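Local coordinates for glyoxalase family protein (Listeria monocytogenes, PDB 2P7O) that confers resistance to the antibiotic fosfomycin, very probably by catalysing its manganese-dependent hydration, at residues G104-F109 and E118-T123; T19-N24 and L89-K94; S6-I11 and A50-C55. All blocks are in the same frame, centred on the assembly; numbering follows the deposited sequence. Where two conformers were deposited one is given.

Contact 1 (G104-F109 and E118-T123); sequences GRSIYF and ELHAGT. With MN (manganese (II) ion), chain C.
Ile107 and Leu119 form a hydrogen-bonded antiparallel pair, with Ile107 N to Leu119 O and Leu119 N to Ile107 O both at 2.9 Å, and the strands run at 175° to one another. Ala121 N extends the pairing to Arg105 O at 2.8 Å, beyond the non-hydrogen-bonded pair Ser106 and His120. This hairpin shows how the two faces of one sheet can serve different ends. On the face of Ile107 and Leu119, Phe109 turns the edge of its ring to Leu119, CE2 lying 3.7 Å from CG, and helices 15-26 and 79-89 cover these side chains. The other face is polar. Glu118 stretches out fully, CG anti to the backbone N (chi1 174°), beside the Tyr108 side chain, which points the same way. Glu118 CG sits over one face of that ring, 3.9 Å from its centroid, and the carboxylate stacks on it with planes 27° apart. The carboxylate divides its work: OE1 binds manganese at 2.1 Å, while OE2 takes a bond from Ser106 OG at 2.7 Å on its anti lone pair and another from the metal-bound water at 2.6 Å. A weak bond from His120 ND1 also reaches OE2, and Tyr108 OH is hydrogen-bonded to Glu126. With His69, Glu126 and His7 of the second subunit, Glu118 completes the protein ligands of a vicinal oxygen chelate (glyoxalase-superfamily) metal site assembled across the dimer interface.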
loop_
_atom_site.group_PDB
_atom_site.type_symbol
_atom_site.label_atom_id
_atom_site.label_comp_id
_atom_site.label_asym_id
_atom_site.label_seq_id
_atom_site.Cartn_x
_atom_site.Cartn_y
_atom_site.Cartn_z
ATOM N N GLY A 104 6.878 20.531 -7.037
ATOM C CA GLY A 104 7.266 19.261 -7.622
ATOM C C GLY A 104 6.016 18.647 -8.239
ATOM O O GLY A 104 4.866 18.977 -7.936
ATOM N N ARG A 105 6.287 17.769 -9.182
ATOM C CA ARG A 105 5.261 17.109 -9.988
ATOM C C ARG A 105 5.039 15.670 -9.546
ATOM O O ARG A 105 5.933 14.960 -9.109
ATOM C CB ARG A 105 5.781 17.107 -11.447
ATOM C CG ARG A 105 6.146 18.541 -11.900
ATOM C CD ARG A 105 6.792 18.444 -13.288
ATOM N NE ARG A 105 5.749 18.090 -14.281
ATOM C CZ ARG A 105 6.002 17.827 -15.545
ATOM N NH1 ARG A 105 7.271 17.775 -15.962
ATOM N NH2 ARG A 105 4.973 17.538 -16.360
ATOM N N SER A 106 3.761 15.312 -9.582
ATOM C CA SER A 106 3.278 13.951 -9.446
ATOM C C SER A 106 2.375 13.613 -10.639
ATOM O O SER A 106 1.641 14.463 -11.181
ATOM C CB SER A 106 2.535 13.805 -8.102
ATOM O OG SER A 106 3.485 13.768 -7.048
ATOM N N ILE A 107 2.434 12.314 -10.935
ATOM C CA ILE A 107 1.492 11.676 -11.829
ATOM C C ILE A 107 0.622 10.658 -11.079
ATOM O O ILE A 107 1.087 9.739 -10.402
ATOM C CB ILE A 107 2.245 10.905 -12.921
ATOM C CG1 ILE A 107 3.475 11.655 -13.449
ATOM C CG2 ILE A 107 1.293 10.504 -14.015
ATOM C CD1 ILE A 107 4.369 10.728 -14.299
ATOM N N TYR A 108 -0.684 10.863 -11.180
ATOM C CA TYR A 108 -1.636 9.982 -10.523
ATOM C C TYR A 108 -2.417 9.239 -11.589
ATOM O O TYR A 108 -2.908 9.890 -12.527
ATOM C CB TYR A 108 -2.615 10.873 -9.750
ATOM C CG TYR A 108 -2.105 11.392 -8.433
ATOM C CD1 TYR A 108 -1.545 12.650 -8.340
ATOM C CD2 TYR A 108 -2.225 10.637 -7.274
ATOM C CE1 TYR A 108 -1.078 13.151 -7.140
ATOM C CE2 TYR A 108 -1.781 11.154 -6.056
ATOM C CZ TYR A 108 -1.222 12.421 -5.994
ATOM O OH TYR A 108 -0.771 12.914 -4.770
ATOM N N PHE A 109 -2.483 7.923 -11.448
ATOM C CA PHE A 109 -3.063 7.086 -12.489
ATOM C C PHE A 109 -3.514 5.763 -11.885
ATOM O O PHE A 109 -3.139 5.370 -10.763
ATOM C CB PHE A 109 -2.054 6.846 -13.637
ATOM C CG PHE A 109 -0.757 6.197 -13.154
ATOM C CD1 PHE A 109 -0.440 4.868 -13.372
ATOM C CD2 PHE A 109 0.158 6.976 -12.487
ATOM C CE1 PHE A 109 0.746 4.312 -12.921
ATOM C CE2 PHE A 109 1.375 6.481 -12.048
ATOM C CZ PHE A 109 1.679 5.162 -12.294
ATOM N N GLU A 118 0.778 6.582 -7.772
ATOM C CA GLU A 118 1.373 7.891 -7.976
ATOM C C GLU A 118 2.863 7.679 -8.261
ATOM O O GLU A 118 3.540 6.907 -7.600
ATOM C CB GLU A 118 1.134 8.765 -6.747
ATOM C CG GLU A 118 1.810 10.132 -6.743
ATOM C CD GLU A 118 1.659 10.929 -5.463
ATOM O OE1 GLU A 118 1.134 10.356 -4.464
ATOM O OE2 GLU A 118 2.074 12.120 -5.458
ATOM N N LEU A 119 3.360 8.418 -9.255
ATOM C CA LEU A 119 4.795 8.660 -9.398
ATOM C C LEU A 119 5.115 10.088 -8.942
ATOM O O LEU A 119 4.526 11.065 -9.423
ATOM C CB LEU A 119 5.109 8.457 -10.896
ATOM C CG LEU A 119 4.994 6.972 -11.294
ATOM C CD1 LEU A 119 5.281 6.874 -12.791
ATOM C CD2 LEU A 119 5.909 6.046 -10.519
ATOM N N HIS A 120 5.925 10.176 -7.906
ATOM C CA HIS A 120 6.078 11.436 -7.189
ATOM C C HIS A 120 7.512 11.898 -7.411
ATOM O O HIS A 120 8.424 11.165 -7.014
ATOM C CB HIS A 120 5.757 11.154 -5.710
ATOM C CG HIS A 120 5.981 12.323 -4.782
ATOM N ND1 HIS A 120 4.959 12.916 -4.053
ATOM C CD2 HIS A 120 7.123 12.916 -4.329
ATOM C CE1 HIS A 120 5.462 13.881 -3.310
ATOM N NE2 HIS A 120 6.781 13.923 -3.486
ATOM N N ALA A 121 7.716 13.062 -7.997
ATOM C CA ALA A 121 9.059 13.673 -7.955
ATOM C C ALA A 121 9.068 14.833 -6.960
ATOM O O ALA A 121 8.042 15.457 -6.647
ATOM C CB ALA A 121 9.388 14.252 -9.326
ATOM N N GLY A 122 10.237 15.084 -6.406
ATOM C CA GLY A 122 10.488 16.221 -5.582
ATOM C C GLY A 122 10.067 16.002 -4.143
ATOM O O GLY A 122 10.038 14.918 -3.582
ATOM N N THR A 123 9.797 17.170 -3.560
ATOM C CA THR A 123 9.641 17.199 -2.123
ATOM C C THR A 123 8.467 16.344 -1.671
ATOM O O THR A 123 7.365 16.388 -2.234
ATOM C CB THR A 123 9.455 18.644 -1.656
ATOM O OG1 THR A 123 10.573 19.452 -2.113
ATOM C CG2 THR A 123 9.401 18.755 -0.147
HETATM MN MN MN C . 0.517 10.946 -2.488
HETATM O O HOH W 1 1.392 12.871 -3.067
#

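Contact 2 (T19-N24 and L89-K94); sequences TAFLQN and LGVEMK
A small hydrophobic junction between helix 15-26 and the chain around the end of helix 79-89 is made by Phe21 on one side and Leu89 and Val91 on the other. It illustrates how one aromatic side chain can join elements far apart in sequence through van der Waals contact alone. Phe21 swings CG opposite its amide nitrogen (chi1 178°), which carries the ring out from the helix toward Leu89 and Val91. Leu89 crosses it at about a right angle, and its CD2 methyl meets the ring edge close to the ring plane, 3.4 Å from Phe21 CD1, a snug fit. The same methyl is wedged against the root of the side chain, 3.6 Å from Phe21 CA and 4.0 Å from Phe21 CB. The second branch, Leu89 CD1, reaches Ala20 O and Asn24 CB, at 4.4 Å from each. Between the two hydrophobic residues, Gly90 leaves helical geometry with a positive phi of 94°, and the side chain of Val91 after it again starts toward helix 15-26. Its CG1 methyl approaches the ring obliquely, 4.0 Å from Phe21 CD1 and 4.1 Å from Phe21 CE1. The Phe21 ring also touches Phe109 of strand 106-110 and the following residues Asp111 and Phe112, while Val91 rests on Ile86 of helix 79-89; beyond it the chain enters strand 93-94, beside strand 106-110.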
loop_
_atom_site.group_PDB
_atom_site.type_symbol
_atom_site.label_atom_id
_atom_site.label_comp_id
_atom_site.label_asym_id
_atom_site.label_seq_id
_atom_site.Cartn_x
_atom_site.Cartn_y
_atom_site.Cartn_z
ATOM N N THR A 19 0.561 -7.731 -14.958
ATOM C CA THR A 19 2.004 -7.919 -15.218
ATOM C C THR A 19 2.505 -6.870 -16.207
ATOM O O THR A 19 3.570 -6.278 -16.087
ATOM C CB THR A 19 2.189 -9.329 -15.805
ATOM O OG1 THR A 19 1.960 -10.239 -14.695
ATOM C CG2 THR A 19 3.634 -9.526 -16.233
ATOM N N ALA A 20 1.684 -6.600 -17.218
ATOM C CA ALA A 20 2.130 -5.679 -18.270
ATOM C C ALA A 20 2.125 -4.262 -17.708
ATOM O O ALA A 20 3.083 -3.519 -18.031
ATOM C CB ALA A 20 1.247 -5.840 -19.469
ATOM N N PHE A 21 1.110 -3.906 -16.893
ATOM C CA PHE A 21 1.082 -2.600 -16.249
ATOM C C PHE A 21 2.359 -2.363 -15.434
ATOM O O PHE A 21 3.062 -1.350 -15.576
ATOM C CB PHE A 21 -0.181 -2.617 -15.351
ATOM C CG PHE A 21 -0.333 -1.329 -14.556
ATOM C CD1 PHE A 21 -0.819 -0.187 -15.139
ATOM C CD2 PHE A 21 0.020 -1.337 -13.230
ATOM C CE1 PHE A 21 -0.909 1.004 -14.440
ATOM C CE2 PHE A 21 -0.056 -0.159 -12.507
ATOM C CZ PHE A 21 -0.582 0.979 -13.101
ATOM N N LEU A 22 2.702 -3.336 -14.570
ATOM C CA LEU A 22 3.780 -3.173 -13.624
ATOM C C LEU A 22 5.152 -3.125 -14.314
ATOM O O LEU A 22 6.034 -2.397 -13.878
ATOM C CB LEU A 22 3.811 -4.322 -12.602
ATOM C CG LEU A 22 2.626 -4.388 -11.643
ATOM C CD1 LEU A 22 2.759 -5.625 -10.775
ATOM C CD2 LEU A 22 2.591 -3.089 -10.816
ATOM N N GLN A 23 5.304 -4.014 -15.289
ATOM C CA GLN A 23 6.510 -4.141 -16.092
ATOM C C GLN A 23 6.686 -2.947 -17.052
ATOM O O GLN A 23 7.748 -2.327 -17.129
ATOM C CB GLN A 23 6.432 -5.406 -16.992
ATOM C CG GLN A 23 6.765 -6.687 -16.202
ATOM C CD GLN A 23 6.763 -7.947 -17.064
ATOM O OE1 GLN A 23 6.230 -8.013 -18.169
ATOM N NE2 GLN A 23 7.428 -8.963 -16.526
ATOM N N ASN A 24 5.661 -2.613 -17.830
ATOM C CA ASN A 24 5.862 -1.471 -18.749
ATOM C C ASN A 24 6.063 -0.185 -17.969
ATOM O O ASN A 24 6.993 0.521 -18.366
ATOM C CB ASN A 24 4.669 -1.331 -19.694
ATOM C CG ASN A 24 4.893 -0.304 -20.778
ATOM O OD1 ASN A 24 5.431 -0.625 -21.853
ATOM N ND2 ASN A 24 4.507 0.938 -20.585
ATOM N N LEU A 89 -0.172 3.041 -22.315
ATOM C CA LEU A 89 -0.815 1.812 -21.848
ATOM C C LEU A 89 -2.327 2.021 -21.871
ATOM O O LEU A 89 -3.018 1.008 -21.988
ATOM C CB LEU A 89 -0.308 1.317 -20.508
ATOM C CG LEU A 89 -0.561 -0.113 -20.051
ATOM C CD1 LEU A 89 0.427 -1.098 -20.649
ATOM C CD2 LEU A 89 -0.478 -0.234 -18.537
ATOM N N GLY A 90 -2.786 3.278 -21.862
ATOM C CA GLY A 90 -4.232 3.476 -22.022
ATOM C C GLY A 90 -4.951 3.593 -20.685
ATOM O O GLY A 90 -6.165 3.932 -20.690
ATOM N N VAL A 91 -4.267 3.361 -19.561
ATOM C CA VAL A 91 -4.920 3.474 -18.255
ATOM C C VAL A 91 -5.453 4.859 -17.917
ATOM O O VAL A 91 -5.083 5.852 -18.531
ATOM C CB VAL A 91 -4.027 2.973 -17.099
ATOM C CG1 VAL A 91 -3.752 1.493 -17.331
ATOM C CG2 VAL A 91 -2.741 3.798 -17.051
ATOM N N GLU A 92 -6.417 4.878 -16.968
ATOM C CA GLU A 92 -7.026 6.182 -16.660
ATOM C C GLU A 92 -5.946 6.973 -15.920
ATOM O O GLU A 92 -5.274 6.459 -15.021
ATOM C CB GLU A 92 -8.224 5.914 -15.758
ATOM C CG GLU A 92 -8.694 7.133 -15.004
ATOM C CD GLU A 92 -10.051 7.000 -14.366
ATOM O OE1 GLU A 92 -10.884 6.241 -14.922
ATOM O OE2 GLU A 92 -10.291 7.735 -13.384
ATOM N N MET A 93 -5.808 8.250 -16.278
ATOM C CA MET A 93 -4.815 9.091 -15.640
ATOM C C MET A 93 -5.464 10.431 -15.274
ATOM O O MET A 93 -6.178 10.943 -16.141
ATOM C CB MET A 93 -3.661 9.371 -16.615
ATOM C CG MET A 93 -2.740 10.423 -16.042
ATOM S SD MET A 93 -1.562 11.134 -17.203
ATOM C CE MET A 93 -0.238 9.936 -16.988
ATOM N N LYS A 94 -5.163 10.908 -14.082
ATOM C CA LYS A 94 -5.578 12.246 -13.653
ATOM C C LYS A 94 -4.561 13.260 -14.207
ATOM O O LYS A 94 -3.463 13.350 -13.632
ATOM C CB LYS A 94 -5.686 12.328 -12.122
ATOM C CG LYS A 94 -6.449 11.113 -11.560
ATOM C CD LYS A 94 -7.096 11.435 -10.221
ATOM C CE LYS A 94 -8.592 11.680 -10.404
ATOM N NZ LYS A 94 -9.388 10.571 -9.806
#

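Contact 3 (S6-I11 and A50-C55); sequences SHITLI and AGLWIC. With MN (manganese (II) ion), chain D.
Ile8 and Leu52 cross at about a right angle in the apolar centre, their CD1 methyls 3.8 Å apart, and a second methyl pair, Leu10 CD1 and Ile54 CD1, also meets at 3.8 Å. These side chains share one face of two parallel strands, 4-12 and 52-58, neighbours in the 1-4-3-2 strand order of the vicinal oxygen chelate fold. With chi1 at -178°, Ile54 swings CG1 across toward strand 4-12, from where CD1 rises to meet Leu10. Within the same chain, Ile8 and Leu52 reach Ile70 and Phe72 of strand 69-73. The backbones follow the alternating pattern of parallel strands: Ile8 N donates to Trp53 O at 3.0 Å, Ile8 O accepts from Cys55 N at 2.9 Å, and Leu10 N reaches Cys55 O at 2.8 Å. On the opposite face from Ile8, Thr9 OG1 lies 3.4 Å from Cys55 CB and is hydrogen-bonded to Glu126 of the second subunit; a strand of that subunit pairs antiparallel with His7 to Thr9 and so continues the sheet across the interface. At the polar edge, His7 uses one ring nitrogen for the metal and the other for the protein. NE2 binds manganese at 2.2 Å, alongside His69, Glu118 and Glu126 of the second subunit, while ND1 donates to Ser6 OG at 2.7 Å, a bond close to the ring plane that helps to fix the rotation of the imidazole.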
loop_
_atom_site.group_PDB
_atom_site.type_symbol
_atom_site.label_atom_id
_atom_site.label_comp_id
_atom_site.label_asym_id
_atom_site.label_seq_id
_atom_site.Cartn_x
_atom_site.Cartn_y
_atom_site.Cartn_z
ATOM N N SER A 6 7.420 -5.746 4.791
ATOM C CA SER A 6 7.478 -7.101 4.281
ATOM C C SER A 6 7.076 -7.128 2.796
ATOM O O SER A 6 7.885 -7.567 1.974
ATOM C CB SER A 6 6.494 -8.044 5.028
ATOM O OG SER A 6 6.585 -9.335 4.439
ATOM N N HIS A 7 5.865 -6.663 2.515
ATOM C CA HIS A 7 5.392 -6.748 1.111
ATOM C C HIS A 7 4.093 -5.962 1.045
ATOM O O HIS A 7 3.502 -5.655 2.083
ATOM C CB HIS A 7 5.181 -8.197 0.640
ATOM C CG HIS A 7 4.202 -9.021 1.406
ATOM N ND1 HIS A 7 4.609 -9.634 2.612
ATOM C CD2 HIS A 7 2.909 -9.372 1.255
ATOM C CE1 HIS A 7 3.601 -10.332 3.133
ATOM N NE2 HIS A 7 2.556 -10.188 2.333
ATOM N N ILE A 8 3.625 -5.744 -0.176
ATOM C CA ILE A 8 2.243 -5.308 -0.366
ATOM C C ILE A 8 1.573 -6.305 -1.302
ATOM O O ILE A 8 2.246 -6.741 -2.248
ATOM C CB ILE A 8 2.304 -3.927 -1.007
ATOM C CG1 ILE A 8 2.957 -2.886 -0.066
ATOM C CG2 ILE A 8 0.933 -3.453 -1.414
ATOM C CD1 ILE A 8 3.107 -1.534 -0.766
ATOM N N THR A 9 0.354 -6.679 -1.049
ATOM C CA THR A 9 -0.356 -7.636 -1.895
ATOM C C THR A 9 -1.565 -6.916 -2.494
ATOM O O THR A 9 -2.393 -6.344 -1.763
ATOM C CB THR A 9 -0.769 -8.857 -1.039
ATOM O OG1 THR A 9 0.448 -9.593 -0.765
ATOM C CG2 THR A 9 -1.796 -9.736 -1.745
ATOM N N LEU A 10 -1.633 -6.936 -3.830
ATOM C CA LEU A 10 -2.779 -6.353 -4.525
ATOM C C LEU A 10 -3.618 -7.458 -5.145
ATOM O O LEU A 10 -2.985 -8.362 -5.736
ATOM C CB LEU A 10 -2.326 -5.345 -5.608
ATOM C CG LEU A 10 -1.619 -4.150 -4.917
ATOM C CD1 LEU A 10 -1.225 -3.069 -5.916
ATOM C CD2 LEU A 10 -2.436 -3.500 -3.800
ATOM N N ILE A 11 -4.947 -7.345 -5.063
ATOM C CA ILE A 11 -5.834 -8.359 -5.694
ATOM C C ILE A 11 -6.342 -7.798 -7.034
ATOM O O ILE A 11 -6.668 -6.604 -7.167
ATOM C CB ILE A 11 -7.074 -8.679 -4.835
ATOM C CG1 ILE A 11 -6.707 -9.062 -3.391
ATOM C CG2 ILE A 11 -7.873 -9.787 -5.516
ATOM C CD1 ILE A 11 -5.941 -10.382 -3.355
ATOM N N ALA A 50 12.063 -1.562 -7.032
ATOM C CA ALA A 50 12.964 -0.691 -6.283
ATOM C C ALA A 50 12.989 -1.115 -4.811
ATOM O O ALA A 50 12.889 -0.306 -3.890
ATOM C CB ALA A 50 12.526 0.746 -6.433
ATOM N N GLY A 51 13.016 -2.430 -4.646
ATOM C CA GLY A 51 13.217 -2.984 -3.284
ATOM C C GLY A 51 11.909 -3.391 -2.616
ATOM O O GLY A 51 11.863 -4.068 -1.562
ATOM N N LEU A 52 10.804 -2.903 -3.152
ATOM C CA LEU A 52 9.518 -3.309 -2.574
ATOM C C LEU A 52 9.133 -4.656 -3.210
ATOM O O LEU A 52 9.120 -4.796 -4.445
ATOM C CB LEU A 52 8.435 -2.270 -2.889
ATOM C CG LEU A 52 6.962 -2.710 -2.755
ATOM C CD1 LEU A 52 6.593 -2.877 -1.288
ATOM C CD2 LEU A 52 6.068 -1.737 -3.503
ATOM N N TRP A 53 8.786 -5.622 -2.373
ATOM C CA TRP A 53 8.210 -6.895 -2.751
ATOM C C TRP A 53 6.703 -6.770 -2.913
ATOM O O TRP A 53 5.972 -6.556 -1.936
ATOM C CB TRP A 53 8.539 -7.979 -1.695
ATOM C CG TRP A 53 10.005 -8.320 -1.647
ATOM C CD1 TRP A 53 10.947 -7.619 -0.907
ATOM C CD2 TRP A 53 10.716 -9.409 -2.270
ATOM N NE1 TRP A 53 12.178 -8.215 -1.067
ATOM C CE2 TRP A 53 12.060 -9.300 -1.893
ATOM C CE3 TRP A 53 10.327 -10.484 -3.106
ATOM C CZ2 TRP A 53 13.064 -10.189 -2.326
ATOM C CZ3 TRP A 53 11.311 -11.357 -3.546
ATOM C CH2 TRP A 53 12.651 -11.206 -3.156
ATOM N N ILE A 54 6.270 -6.906 -4.171
ATOM C CA ILE A 54 4.835 -6.810 -4.392
ATOM C C ILE A 54 4.259 -8.118 -4.906
ATOM O O ILE A 54 4.788 -8.706 -5.868
ATOM C CB ILE A 54 4.490 -5.593 -5.250
ATOM C CG1 ILE A 54 2.967 -5.443 -5.452
ATOM C CG2 ILE A 54 5.244 -5.535 -6.558
ATOM C CD1 ILE A 54 2.468 -4.006 -5.514
ATOM N N CYS A 55 3.212 -8.585 -4.212
ATOM C CA CYS A 55 2.505 -9.776 -4.703
ATOM C C CYS A 55 1.214 -9.358 -5.366
ATOM O O CYS A 55 0.465 -8.486 -4.824
ATOM C CB CYS A 55 2.169 -10.650 -3.452
ATOM S SG CYS A 55 1.019 -11.984 -3.801
HETATM MN MN MN D . 0.597 -11.006 2.793
HETATM O O HOH W 2 8.624 -5.174 0.564
HETATM O O HOH W 3 1.685 -12.824 3.662
#

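Contacts 1 and 3 show how a metal site at a dimer interface is built from separate parts of the fold. They lie in different sheets, centres 20 Å apart and nearest atoms about 9 Å apart, and within one chain they serve different manganese ions: contact 1 gives Glu118 to one, contact 3 gives His7 to the other. Each site is thus completed by the second subunit. Contact 2 lies away from the metals, the side chain of Phe21 about 10 Å from that of Glu118. It joins contact 1 directly, through a probable hydrogen bond from Lys94 N to Tyr108 O at 2.9 Å, and comes within about 5 Å of contact 3 without touching it.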